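Putative isochorismatase hydrolase (Oleispira antarctica, PDB 3LQY) is a putative hydrolase of the isochorismatase family, whose precise substrate and reaction remain to be established. Local coordinates at residues R132-D146 with A172-L186. Numbering follows the deposited sequence.
Sequences RAAEDLGYECAVAHD and ALSFAYANVASADEL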
loop_
_atom_site.group_PDB
_atom_site.type_symbol
_atom_site.label_atom_id
_atom_site.label_comp_id
_atom_site.label_asym_id
_atom_site.label_seq_id
_atom_site.Cartn_x
_atom_site.Cartn_y
_atom_site.Cartn_z
ATOM N N ARG A 132 -11.200 -1.291 1.818
ATOM C CA ARG A 132 -12.669 -1.292 1.833
ATOM C C ARG A 132 -13.221 -1.479 0.451
ATOM O O ARG A 132 -14.187 -2.225 0.277
ATOM C CB ARG A 132 -13.181 0.016 2.413
ATOM C CG ARG A 132 -12.817 0.165 3.853
ATOM C CD ARG A 132 -13.509 1.388 4.438
ATOM N NE ARG A 132 -13.091 1.666 5.799
ATOM C CZ ARG A 132 -13.883 1.906 6.849
ATOM N NH1 ARG A 132 -15.224 1.855 6.767
ATOM N NH2 ARG A 132 -13.320 2.168 8.000
ATOM N N ALA A 133 -12.582 -0.880 -0.561
ATOM C CA ALA A 133 -13.043 -1.078 -1.933
ATOM C C ALA A 133 -12.872 -2.542 -2.371
ATOM O O ALA A 133 -13.775 -3.126 -3.015
ATOM C CB ALA A 133 -12.322 -0.127 -2.898
ATOM N N ALA A 134 -11.722 -3.127 -2.017
ATOM C CA ALA A 134 -11.398 -4.498 -2.401
ATOM C C ALA A 134 -12.324 -5.517 -1.734
ATOM O O ALA A 134 -12.824 -6.411 -2.392
ATOM C CB ALA A 134 -9.933 -4.828 -2.100
ATOM N N GLU A 135 -12.490 -5.399 -0.422
ATOM C CA GLU A 135 -13.344 -6.321 0.321
ATOM C C GLU A 135 -14.755 -6.240 -0.259
ATOM O O GLU A 135 -15.404 -7.270 -0.486
ATOM C CB GLU A 135 -13.308 -5.986 1.806
ATOM C CG GLU A 135 -13.825 -7.105 2.714
ATOM C CD GLU A 135 -15.316 -7.251 2.638
ATOM O OE1 GLU A 135 -15.969 -6.237 2.283
ATOM O OE2 GLU A 135 -15.836 -8.349 2.940
ATOM N N ASP A 136 -15.238 -5.027 -0.518
ATOM C CA ASP A 136 -16.560 -4.842 -1.158
ATOM C C ASP A 136 -16.649 -5.427 -2.553
ATOM O O ASP A 136 -17.715 -5.855 -2.986
ATOM C CB ASP A 136 -16.962 -3.366 -1.243
ATOM C CG ASP A 136 -17.393 -2.791 0.081
ATOM O OD1 ASP A 136 -17.672 -3.558 1.046
ATOM O OD2 ASP A 136 -17.478 -1.532 0.170
ATOM N N LEU A 137 -15.536 -5.466 -3.273
ATOM C CA LEU A 137 -15.533 -6.073 -4.595
ATOM C C LEU A 137 -15.478 -7.580 -4.519
ATOM O O LEU A 137 -15.702 -8.226 -5.521
ATOM C CB LEU A 137 -14.338 -5.587 -5.410
ATOM C CG LEU A 137 -14.469 -4.180 -5.987
ATOM C CD1 LEU A 137 -13.095 -3.745 -6.613
ATOM C CD2 LEU A 137 -15.616 -4.086 -6.992
ATOM N N GLY A 138 -15.104 -8.128 -3.369
ATOM C CA GLY A 138 -15.056 -9.561 -3.186
ATOM C C GLY A 138 -13.739 -10.233 -2.850
ATOM O O GLY A 138 -13.722 -11.452 -2.667
ATOM N N TYR A 139 -12.634 -9.484 -2.779
ATOM C CA TYR A 139 -11.359 -10.066 -2.379
ATOM C C TYR A 139 -11.284 -10.287 -0.894
ATOM O O TYR A 139 -11.807 -9.478 -0.129
ATOM C CB TYR A 139 -10.184 -9.129 -2.763
ATOM C CG TYR A 139 -10.161 -8.783 -4.234
ATOM C CD1 TYR A 139 -9.507 -9.596 -5.152
ATOM C CD2 TYR A 139 -10.789 -7.631 -4.707
ATOM C CE1 TYR A 139 -9.510 -9.296 -6.496
ATOM C CE2 TYR A 139 -10.785 -7.307 -6.062
ATOM C CZ TYR A 139 -10.144 -8.144 -6.960
ATOM O OH TYR A 139 -10.122 -7.816 -8.315
ATOM N N GLU A 140 -10.628 -11.361 -0.464
ATOM C CA GLU A 140 -10.306 -11.512 0.965
ATOM C C GLU A 140 -9.038 -10.699 1.195
ATOM O O GLU A 140 -8.069 -10.858 0.468
ATOM C CB GLU A 140 -10.085 -12.971 1.343
ATOM C CG GLU A 140 -11.237 -13.846 1.013
ATOM C CD GLU A 140 -10.969 -15.275 1.363
ATOM O OE1 GLU A 140 -9.894 -15.563 1.933
ATOM O OE2 GLU A 140 -11.809 -16.111 1.037
ATOM N N CYS A 141 -9.064 -9.794 2.170
ATOM C CA CYS A 141 -7.976 -8.854 2.345
ATOM C C CYS A 141 -7.278 -9.109 3.656
ATOM O O CYS A 141 -7.920 -9.465 4.671
ATOM C CB CYS A 141 -8.522 -7.427 2.362
ATOM S SG CYS A 141 -9.294 -6.901 0.836
ATOM N N ALA A 142 -5.971 -8.883 3.629
ATOM C CA ALA A 142 -5.191 -8.758 4.834
ATOM C C ALA A 142 -4.400 -7.469 4.699
ATOM O O ALA A 142 -4.144 -7.007 3.585
ATOM C CB ALA A 142 -4.268 -9.956 4.995
ATOM N N VAL A 143 -3.989 -6.922 5.835
ATOM C CA VAL A 143 -3.230 -5.698 5.886
ATOM C C VAL A 143 -2.109 -5.960 6.871
ATOM O O VAL A 143 -2.353 -6.401 8.002
ATOM C CB VAL A 143 -4.112 -4.470 6.291
ATOM C CG1 VAL A 143 -3.298 -3.202 6.308
ATOM C CG2 VAL A 143 -5.324 -4.317 5.365
ATOM N N ALA A 144 -0.859 -5.743 6.408
ATOM C CA ALA A 144 0.268 -5.909 7.281
ATOM C C ALA A 144 0.423 -4.580 8.000
ATOM O O ALA A 144 0.894 -3.622 7.436
ATOM C CB ALA A 144 1.523 -6.266 6.494
ATOM N N HIS A 145 0.046 -4.529 9.257
ATOM C CA HIS A 145 -0.123 -3.227 9.919
ATOM C C HIS A 145 1.184 -2.471 10.130
ATOM O O HIS A 145 1.204 -1.237 10.145
ATOM C CB HIS A 145 -0.866 -3.375 11.248
ATOM C CG HIS A 145 -0.194 -4.275 12.233
ATOM N ND1 HIS A 145 0.863 -3.867 13.019
ATOM C CD2 HIS A 145 -0.459 -5.555 12.598
ATOM C CE1 HIS A 145 1.245 -4.869 13.799
ATOM N NE2 HIS A 145 0.457 -5.903 13.562
ATOM N N ASP A 146 2.284 -3.213 10.287
ATOM C CA ASP A 146 3.595 -2.606 10.500
ATOM C C ASP A 146 4.313 -2.288 9.182
ATOM O O ASP A 146 5.455 -1.809 9.208
ATOM C CB ASP A 146 4.459 -3.447 11.456
ATOM C CG ASP A 146 4.627 -4.892 11.013
ATOM O OD1 ASP A 146 3.939 -5.363 10.101
ATOM O OD2 ASP A 146 5.447 -5.581 11.617
ATOM N N ALA A 172 -10.339 -0.248 12.823
ATOM C CA ALA A 172 -11.562 -0.164 12.028
ATOM C C ALA A 172 -11.545 -1.278 10.974
ATOM O O ALA A 172 -12.539 -2.012 10.821
ATOM C CB ALA A 172 -11.693 1.185 11.361
ATOM N N LEU A 173 -10.410 -1.459 10.301
ATOM C CA LEU A 173 -10.287 -2.458 9.225
ATOM C C LEU A 173 -10.274 -3.907 9.767
ATOM O O LEU A 173 -10.778 -4.812 9.117
ATOM C CB LEU A 173 -9.079 -2.208 8.339
ATOM C CG LEU A 173 -9.009 -0.935 7.467
ATOM C CD1 LEU A 173 -7.611 -0.791 6.787
ATOM C CD2 LEU A 173 -10.145 -0.891 6.463
ATOM N N SER A 174 -9.705 -4.123 10.947
ATOM C CA SER A 174 -9.536 -5.477 11.484
ATOM C C SER A 174 -10.907 -6.171 11.691
ATOM O O SER A 174 -11.812 -5.579 12.192
ATOM C CB SER A 174 -8.688 -5.365 12.750
ATOM O OG SER A 174 -8.660 -6.541 13.520
ATOM N N PHE A 175 -11.033 -7.402 11.178
ATOM C CA PHE A 175 -12.252 -8.215 11.073
ATOM C C PHE A 175 -13.404 -7.697 10.202
ATOM O O PHE A 175 -14.085 -8.505 9.511
ATOM C CB PHE A 175 -12.762 -8.558 12.477
ATOM C CG PHE A 175 -11.726 -9.247 13.292
ATOM C CD1 PHE A 175 -11.003 -8.559 14.257
ATOM C CD2 PHE A 175 -11.422 -10.574 13.034
ATOM C CE1 PHE A 175 -10.014 -9.199 14.979
ATOM C CE2 PHE A 175 -10.459 -11.225 13.774
ATOM C CZ PHE A 175 -9.743 -10.528 14.742
ATOM N N ALA A 176 -13.669 -6.388 10.262
ATOM C CA ALA A 176 -14.759 -5.839 9.499
ATOM C C ALA A 176 -14.483 -5.919 8.033
ATOM O O ALA A 176 -15.365 -6.213 7.249
ATOM C CB ALA A 176 -15.072 -4.430 9.924
ATOM N N TYR A 177 -13.233 -5.648 7.682
ATOM C CA TYR A 177 -12.800 -5.677 6.304
ATOM C C TYR A 177 -11.588 -6.555 6.035
ATOM O O TYR A 177 -11.407 -6.980 4.891
ATOM C CB TYR A 177 -12.435 -4.288 5.899
ATOM C CG TYR A 177 -13.582 -3.335 5.703
ATOM C CD1 TYR A 177 -13.897 -2.398 6.671
ATOM C CD2 TYR A 177 -14.315 -3.334 4.526
ATOM C CE1 TYR A 177 -14.861 -1.467 6.452
ATOM C CE2 TYR A 177 -15.262 -2.409 4.294
ATOM C CZ TYR A 177 -15.538 -1.455 5.270
ATOM O OH TYR A 177 -16.470 -0.461 5.054
ATOM N N ALA A 178 -10.712 -6.778 7.017
ATOM C CA ALA A 178 -9.475 -7.497 6.692
ATOM C C ALA A 178 -8.874 -8.237 7.875
ATOM O O ALA A 178 -9.175 -7.950 9.020
ATOM C CB ALA A 178 -8.423 -6.494 6.046
ATOM N N ASN A 179 -8.055 -9.247 7.572
ATOM C CA ASN A 179 -7.077 -9.754 8.544
ATOM C C ASN A 179 -5.880 -8.803 8.673
ATOM O O ASN A 179 -5.047 -8.716 7.786
ATOM C CB ASN A 179 -6.554 -11.166 8.174
ATOM C CG ASN A 179 -5.622 -11.733 9.241
ATOM O OD1 ASN A 179 -5.866 -11.547 10.435
ATOM N ND2 ASN A 179 -4.559 -12.431 8.821
ATOM N N VAL A 180 -5.791 -8.162 9.829
ATOM C CA VAL A 180 -4.759 -7.202 10.157
ATOM C C VAL A 180 -3.791 -7.925 11.076
ATOM O O VAL A 180 -4.160 -8.450 12.146
ATOM C CB VAL A 180 -5.327 -5.934 10.819
ATOM C CG1 VAL A 180 -4.222 -4.961 11.213
ATOM C CG2 VAL A 180 -6.369 -5.242 9.877
ATOM N N ALA A 181 -2.552 -8.014 10.625
ATOM C CA ALA A 181 -1.552 -8.818 11.274
ATOM C C ALA A 181 -0.173 -8.272 10.909
ATOM O O ALA A 181 -0.047 -7.438 10.005
ATOM C CB ALA A 181 -1.690 -10.252 10.803
ATOM N N SER A 182 0.850 -8.754 11.612
ATOM C CA SER A 182 2.241 -8.334 11.397
ATOM C C SER A 182 2.751 -8.884 10.070
ATOM O O SER A 182 2.304 -9.942 9.612
ATOM C CB SER A 182 3.104 -8.879 12.562
ATOM O OG SER A 182 4.478 -8.708 12.355
ATOM N N ALA A 183 3.656 -8.135 9.424
ATOM C CA ALA A 183 4.459 -8.694 8.326
ATOM C C ALA A 183 4.971 -10.079 8.695
ATOM O O ALA A 183 4.807 -11.043 7.936
ATOM C CB ALA A 183 5.655 -7.765 7.983
ATOM N N ASP A 184 5.565 -10.180 9.877
ATOM C CA ASP A 184 6.169 -11.450 10.314
ATOM C C ASP A 184 5.132 -12.546 10.481
ATOM O O ASP A 184 5.377 -13.699 10.103
ATOM C CB ASP A 184 6.985 -11.244 11.610
ATOM C CG ASP A 184 8.354 -10.577 11.350
ATOM O OD1 ASP A 184 8.874 -10.698 10.220
ATOM O OD2 ASP A 184 8.922 -9.926 12.265
ATOM N N GLU A 185 3.958 -12.180 11.022
ATOM C CA GLU A 185 2.868 -13.130 11.178
ATOM C C GLU A 185 2.352 -13.578 9.818
ATOM O O GLU A 185 2.026 -14.741 9.626
ATOM C CB GLU A 185 1.737 -12.512 12.005
ATOM C CG GLU A 185 2.139 -12.262 13.460
ATOM C CD GLU A 185 1.151 -11.425 14.240
ATOM O OE1 GLU A 185 1.262 -11.423 15.485
ATOM O OE2 GLU A 185 0.257 -10.780 13.637
ATOM N N LEU A 186 2.291 -12.656 8.867
ATOM C CA LEU A 186 1.802 -12.999 7.538
ATOM C C LEU A 186 2.876 -13.826 6.811
ATOM O O LEU A 186 2.565 -14.754 6.059
ATOM C CB LEU A 186 1.409 -11.739 6.758
ATOM C CG LEU A 186 0.097 -11.047 7.190
ATOM C CD1 LEU A 186 0.033 -9.618 6.714
ATOM C CD2 LEU A 186 -1.108 -11.825 6.689
HETATM O O HOH W 1 -17.086 0.022 2.434
HETATM O O HOH W 2 -11.336 -9.254 3.684
HETATM O O HOH W 3 0.495 -8.501 15.119
HETATM O O HOH W 4 6.466 -8.037 11.020
#
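Strand 179-181 closes one edge of the parallel sheet by pairing with strand 140-144, A142 opposite N179 and V143 opposite V180. The parallel pattern is a worked example of how a last strand is added: C141 O takes the N-H of N179, V143 N gives to N179 O, V143 O receives A181 N at 3.1 Å, and H145 N returns to A181 O. Each face of the pair is then covered from its own side. V143 CG2 rests on A178 CB at 3.8 Å, next to L173, at the end of helix 162-173, and T131 of helix 128-137, whereas A142 and A144 meet the two methyls of L186, A144 CB lying 3.7 Å from L186 CD1.

Before the strands, the aliphatic part of R132 lies over the Y177 ring, CG sitting 3.5 Å from the ring centroid in a CH-pi contact, while E135 CB comes to the ring edge in its plane. The R132 guanidinium, turned 47° from the ring, makes one weak bond from NH1 to Y177 OH; its NE is salt-bridged to D128. A water joins Y177 OH to D136 OD2, and another ties Y177 O to C141 N.

Where the chain turns a corner at H145 and D146, D146 OD1 uses its syn lone pair to accept A183 N at 2.9 Å in an almost straight bond (176°). With CG held between backbone N and carbonyl carbon (chi1 55°), the carboxylate faces the start of helix 183-187, where the N-H of S182, at the N-cap position, donates a hydrogen bond to E185 OE2. Helices on both faces of a parallel sheet make this the edge of an alpha/beta/alpha sandwich, the Rossmann-like architecture of isochorismatase-family hydrolases.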